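Local structure of probable dipeptidase (Pseudomonas aeruginosa, 3B40) at residues A[48-53]-A[129-134]; A[100-105]-A[133-138]. The protein probably acts as a metal-dependent dipeptidase of the membrane dipeptidase family (peptidase family M19), hydrolysing dipeptides. The protein carries 11 engineered substitutions. All coordinates share one frame; numbering follows the deposited sequence.

Interaction 1: residues A[48-53]-A[129-134]; sequences GQLDLV and GKFAIV. Engineered in segment 48-53: Gly48 (natural residue Asn).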
loop_
_atom_site.group_PDB
_atom_site.type_symbol
_atom_site.label_atom_id
_atom_site.label_comp_id
_atom_site.label_asym_id
_atom_site.label_seq_id
_atom_site.Cartn_x
_atom_site.Cartn_y
_atom_site.Cartn_z
ATOM N N GLY A 48 -17.092 0.808 -5.011
ATOM C CA GLY A 48 -15.698 0.693 -4.610
ATOM C C GLY A 48 -15.541 -0.099 -3.330
ATOM O O GLY A 48 -16.515 -0.630 -2.789
ATOM N N GLN A 49 -14.312 -0.169 -2.825
ATOM C CA GLN A 49 -14.056 -0.938 -1.619
ATOM C C GLN A 49 -14.077 -0.062 -0.376
ATOM O O GLN A 49 -13.958 -0.559 0.722
ATOM C CB GLN A 49 -12.761 -1.731 -1.775
ATOM C CG GLN A 49 -12.936 -2.869 -2.754
ATOM C CD GLN A 49 -11.624 -3.585 -3.084
ATOM O OE1 GLN A 49 -10.673 -2.969 -3.539
ATOM N NE2 GLN A 49 -11.599 -4.888 -2.888
ATOM N N LEU A 50 -14.238 1.245 -0.564
ATOM C CA LEU A 50 -14.365 2.178 0.540
ATOM C C LEU A 50 -15.469 3.233 0.290
ATOM O O LEU A 50 -15.478 3.928 -0.740
ATOM C CB LEU A 50 -13.032 2.893 0.820
ATOM C CG LEU A 50 -13.057 4.148 1.733
ATOM C CD1 LEU A 50 -13.361 3.868 3.260
ATOM C CD2 LEU A 50 -11.815 5.035 1.579
ATOM N N ASP A 51 -16.328 3.398 1.285
ATOM C CA ASP A 51 -17.240 4.564 1.372
ATOM C C ASP A 51 -17.663 4.734 2.821
ATOM O O ASP A 51 -17.303 3.912 3.649
ATOM C CB ASP A 51 -18.450 4.411 0.440
ATOM C CG ASP A 51 -19.116 3.054 0.570
ATOM O OD1 ASP A 51 -19.713 2.771 1.652
ATOM O OD2 ASP A 51 -19.075 2.283 -0.429
ATOM N N LEU A 52 -18.416 5.792 3.141
ATOM C CA LEU A 52 -18.761 6.031 4.542
ATOM C C LEU A 52 -19.735 4.991 5.113
ATOM O O LEU A 52 -19.704 4.686 6.293
ATOM C CB LEU A 52 -19.237 7.469 4.771
ATOM C CG LEU A 52 -18.251 8.616 4.468
ATOM C CD1 LEU A 52 -18.972 9.965 4.583
ATOM C CD2 LEU A 52 -17.021 8.602 5.353
ATOM N N VAL A 53 -20.586 4.446 4.252
ATOM C CA VAL A 53 -21.513 3.371 4.616
ATOM C C VAL A 53 -20.797 2.066 4.984
ATOM O O VAL A 53 -21.044 1.484 6.060
ATOM C CB VAL A 53 -22.547 3.111 3.480
ATOM C CG1 VAL A 53 -23.491 1.936 3.854
ATOM C CG2 VAL A 53 -23.370 4.386 3.200
ATOM N N GLY A 129 -16.619 10.231 16.327
ATOM C CA GLY A 129 -17.346 9.424 15.350
ATOM C C GLY A 129 -17.149 9.852 13.900
ATOM O O GLY A 129 -18.011 9.608 13.036
ATOM N N LYS A 130 -16.028 10.505 13.626
ATOM C CA LYS A 130 -15.709 10.904 12.259
ATOM C C LYS A 130 -14.648 9.950 11.694
ATOM O O LYS A 130 -13.677 9.644 12.372
ATOM C CB LYS A 130 -15.155 12.337 12.220
ATOM C CG LYS A 130 -16.087 13.445 12.714
ATOM C CD LYS A 130 -15.313 14.747 12.769
ATOM C CE LYS A 130 -16.197 15.955 13.007
ATOM N NZ LYS A 130 -16.592 16.034 14.403
ATOM N N PHE A 131 -14.843 9.483 10.468
ATOM C CA PHE A 131 -13.834 8.688 9.780
ATOM C C PHE A 131 -12.566 9.531 9.659
ATOM O O PHE A 131 -12.599 10.662 9.168
ATOM C CB PHE A 131 -14.324 8.295 8.394
ATOM C CG PHE A 131 -13.380 7.392 7.635
ATOM C CD1 PHE A 131 -13.325 6.026 7.912
ATOM C CD2 PHE A 131 -12.571 7.904 6.615
ATOM C CE1 PHE A 131 -12.478 5.180 7.178
ATOM C CE2 PHE A 131 -11.712 7.061 5.884
ATOM C CZ PHE A 131 -11.663 5.708 6.183
ATOM N N ALA A 132 -11.453 8.963 10.102
ATOM C CA ALA A 132 -10.180 9.693 10.141
ATOM C C ALA A 132 -9.282 9.357 8.950
ATOM O O ALA A 132 -8.726 8.247 8.829
ATOM C CB ALA A 132 -9.465 9.447 11.447
ATOM N N ILE A 133 -9.174 10.314 8.047
ATOM C CA ILE A 133 -8.260 10.189 6.910
ATOM C C ILE A 133 -6.857 10.558 7.339
ATOM O O ILE A 133 -6.644 11.617 7.947
ATOM C CB ILE A 133 -8.684 11.115 5.761
ATOM C CG1 ILE A 133 -9.988 10.617 5.129
ATOM C CG2 ILE A 133 -7.552 11.257 4.699
ATOM C CD1 ILE A 133 -10.622 11.629 4.173
ATOM N N VAL A 134 -5.897 9.688 7.030
ATOM C CA VAL A 134 -4.497 10.040 7.137
ATOM C C VAL A 134 -4.034 10.284 5.695
ATOM O O VAL A 134 -4.158 9.401 4.841
ATOM C CB VAL A 134 -3.664 8.931 7.826
ATOM C CG1 VAL A 134 -2.158 9.229 7.693
ATOM C CG2 VAL A 134 -4.080 8.800 9.298
#
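Leu50 and Leu52 both reach the side chain of Phe131, and the whole contact is apolar. Leu50 CD1 comes within 3.8 Å of Phe131 CZ, the far corner of the ring. Leu52 meets the other end of the same side chain, with its CD2 lying 4.1 Å from Phe131 CB. Both leucine methyls approach the ring obliquely. Phe131 extends to them because its CG is anti to the backbone N (chi1 -176°). No hydrogen bond links the two segments.

Phe131 opens strand 131-138 of the parallel sheet, which belongs to the TIM-barrel-like fold of the M19 family. Segment 48-53 is a loop that runs into helix 52-58 and packs over the start of this strand. Leu65 and Val113, from the strands that flank it, also touch Leu50 and Leu52 respectively.

The CB of Asp51 is turned away from the strand. Asp51 takes the N-cap position of helix 52-58; its side chain caps a backbone N there, and its carboxylate also forms a salt bridge with Lys54. Gly129 ends helix 119-127 in a Schellman motif with positive phi, which turns the chain into the strand.

Interaction 2: residues A[100-105]-A[133-138]; sequences KILTGM and IVMSML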
loop_
_atom_site.group_PDB
_atom_site.type_symbol
_atom_site.label_atom_id
_atom_site.label_comp_id
_atom_site.label_asym_id
_atom_site.label_seq_id
_atom_site.Cartn_x
_atom_site.Cartn_y
_atom_site.Cartn_z
ATOM N N LYS A 100 -8.014 17.284 -3.944
ATOM C CA LYS A 100 -9.317 17.944 -3.954
ATOM C C LYS A 100 -10.427 17.007 -3.477
ATOM O O LYS A 100 -11.366 17.445 -2.813
ATOM C CB LYS A 100 -9.649 18.479 -5.341
ATOM C CG LYS A 100 -9.067 19.863 -5.631
ATOM C CD LYS A 100 -9.283 20.224 -7.107
ATOM C CE LYS A 100 -10.785 20.392 -7.460
ATOM N NZ LYS A 100 -11.218 21.818 -7.579
ATOM N N ILE A 101 -10.316 15.721 -3.811
ATOM C CA ILE A 101 -11.270 14.710 -3.306
ATOM C C ILE A 101 -11.295 14.643 -1.763
ATOM O O ILE A 101 -12.380 14.659 -1.122
ATOM C CB ILE A 101 -10.993 13.304 -3.918
ATOM C CG1 ILE A 101 -11.322 13.297 -5.418
ATOM C CG2 ILE A 101 -11.801 12.172 -3.163
ATOM C CD1 ILE A 101 -10.983 11.948 -6.127
ATOM N N LEU A 102 -10.105 14.592 -1.174
ATOM C CA LEU A 102 -9.931 14.415 0.271
ATOM C C LEU A 102 -10.382 15.620 1.070
ATOM O O LEU A 102 -11.139 15.495 2.026
ATOM C CB LEU A 102 -8.472 14.065 0.613
ATOM C CG LEU A 102 -7.956 12.713 0.080
ATOM C CD1 LEU A 102 -6.481 12.534 0.379
ATOM C CD2 LEU A 102 -8.769 11.569 0.719
ATOM N N THR A 103 -9.918 16.800 0.696
ATOM C CA THR A 103 -10.353 18.000 1.407
ATOM C C THR A 103 -11.836 18.258 1.111
ATOM O O THR A 103 -12.559 18.846 1.930
ATOM C CB THR A 103 -9.502 19.214 1.027
ATOM O OG1 THR A 103 -9.542 19.397 -0.381
ATOM C CG2 THR A 103 -8.042 19.020 1.454
ATOM N N GLY A 104 -12.288 17.820 -0.061
ATOM C CA GLY A 104 -13.684 17.986 -0.432
ATOM C C GLY A 104 -14.627 17.111 0.387
ATOM O O GLY A 104 -15.769 17.500 0.608
ATOM N N MET A 105 -14.157 15.935 0.828
ATOM C CA MET A 105 -14.933 15.004 1.656
ATOM C C MET A 105 -15.182 15.631 3.014
ATOM O O MET A 105 -16.268 15.517 3.543
ATOM C CB MET A 105 -14.217 13.632 1.864
ATOM C CG MET A 105 -14.085 12.745 0.623
ATOM S SD MET A 105 -12.981 11.288 0.787
ATOM C CE MET A 105 -13.928 10.328 1.954
ATOM N N ILE A 133 -9.174 10.314 8.047
ATOM C CA ILE A 133 -8.260 10.189 6.910
ATOM C C ILE A 133 -6.857 10.558 7.339
ATOM O O ILE A 133 -6.644 11.617 7.947
ATOM C CB ILE A 133 -8.684 11.115 5.761
ATOM C CG1 ILE A 133 -9.988 10.617 5.129
ATOM C CG2 ILE A 133 -7.552 11.257 4.699
ATOM C CD1 ILE A 133 -10.622 11.629 4.173
ATOM N N VAL A 134 -5.897 9.688 7.030
ATOM C CA VAL A 134 -4.497 10.040 7.137
ATOM C C VAL A 134 -4.034 10.284 5.695
ATOM O O VAL A 134 -4.158 9.401 4.841
ATOM C CB VAL A 134 -3.664 8.931 7.826
ATOM C CG1 VAL A 134 -2.158 9.229 7.693
ATOM C CG2 VAL A 134 -4.080 8.800 9.298
ATOM N N MET A 135 -3.606 11.513 5.413
ATOM C CA MET A 135 -3.272 11.904 4.055
ATOM C C MET A 135 -1.870 11.404 3.835
ATOM O O MET A 135 -0.947 11.831 4.521
ATOM C CB MET A 135 -3.253 13.420 3.880
ATOM C CG MET A 135 -2.969 13.862 2.425
ATOM S SD MET A 135 -3.130 15.676 2.097
ATOM C CE MET A 135 -4.899 15.860 2.394
ATOM N N SER A 136 -1.715 10.487 2.888
ATOM C CA SER A 136 -0.374 9.964 2.592
ATOM C C SER A 136 -0.037 10.384 1.168
ATOM O O SER A 136 -0.829 11.073 0.531
ATOM C CB SER A 136 -0.322 8.447 2.781
ATOM O OG SER A 136 -1.358 7.801 2.045
ATOM N N MET A 137 1.147 10.010 0.701
ATOM C CA MET A 137 1.605 10.322 -0.643
ATOM C C MET A 137 2.450 9.120 -1.017
ATOM O O MET A 137 3.234 8.640 -0.192
ATOM C CB MET A 137 2.445 11.625 -0.625
ATOM C CG MET A 137 2.958 12.098 -1.977
ATOM S SD MET A 137 3.275 13.881 -2.162
ATOM C CE MET A 137 4.775 14.025 -1.275
ATOM N N LEU A 138 2.272 8.599 -2.227
ATOM C CA LEU A 138 3.085 7.484 -2.672
ATOM C C LEU A 138 3.574 7.812 -4.063
ATOM O O LEU A 138 2.779 8.221 -4.911
ATOM C CB LEU A 138 2.295 6.153 -2.628
ATOM C CG LEU A 138 2.987 4.828 -2.989
ATOM C CD1 LEU A 138 4.013 4.428 -1.941
ATOM C CD2 LEU A 138 1.942 3.706 -3.110
#
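Leu102 meets Ile133 and Met135 of the strand, one with each of its two methyl groups. Leu102 CD2 packs against Ile133 CD1 at 3.9 Å and is 4.2 Å from Ile133 CG2. It therefore touches both branches of the isoleucine. Leu102 CD1 lies 4.2 Å from CE of Met135, two residues further along the strand. Met105, almost one helical turn on from Leu102, adds a third touch: its SD is 4.1 Å from Ile133 CD1.

The last torsion of each methionine places its CE. Met135 leaves the strand extended and then bends there (chi3 -65°), which brings CE to Leu102. Met105 bends in the opposite sense (chi3 68°), which turns its CE back to within 4.2 Å of Ile133 CD1.

Behind the side chains stand two regular elements. Segments 100-105 and 133-138, in helix 87-108 and strand 131-138, run nearly antiparallel, at 163°, and their axes come within 10.6 Å. This is a helix layered on the parallel sheet, as in an alpha/beta barrel. Leu65 and Ile67 of strand 62-68 also touch Leu102. Val113 and Ile115 of strand 113-115 touch Ile133. Ile133 bonds through its backbone to Gly114 and Ala116, and Val134 to Ala63 and Leu65 of strand 62-68.

Leu102, Met105, Ile133 and Met135 are all buried, and no hydrogen bond crosses between the segments. The helix is held against this strand by dispersion and by the exclusion of water, without directional bonds.

In the fold
After helix 9-19 and strand 25-29 the chain reaches 48-53, which runs into helix 52-58. It then forms strand 62-68 and helix 87-108, which carries 100-105. After strand 113-115 and helix 119-127 it enters strand 131-138, where both contacts close. Interaction 1 closes a loop of 75 intervening residues and interaction 2 one of 27. The loops cross: 100-105 lies inside the longer loop, but 133-138 runs past 129-134, sharing Ile133 and Val134. The contacts are about 11 Å apart, centre to centre. Together they bring the loop leading into helix 52-58, and helix 87-108, against successive parts of one strand.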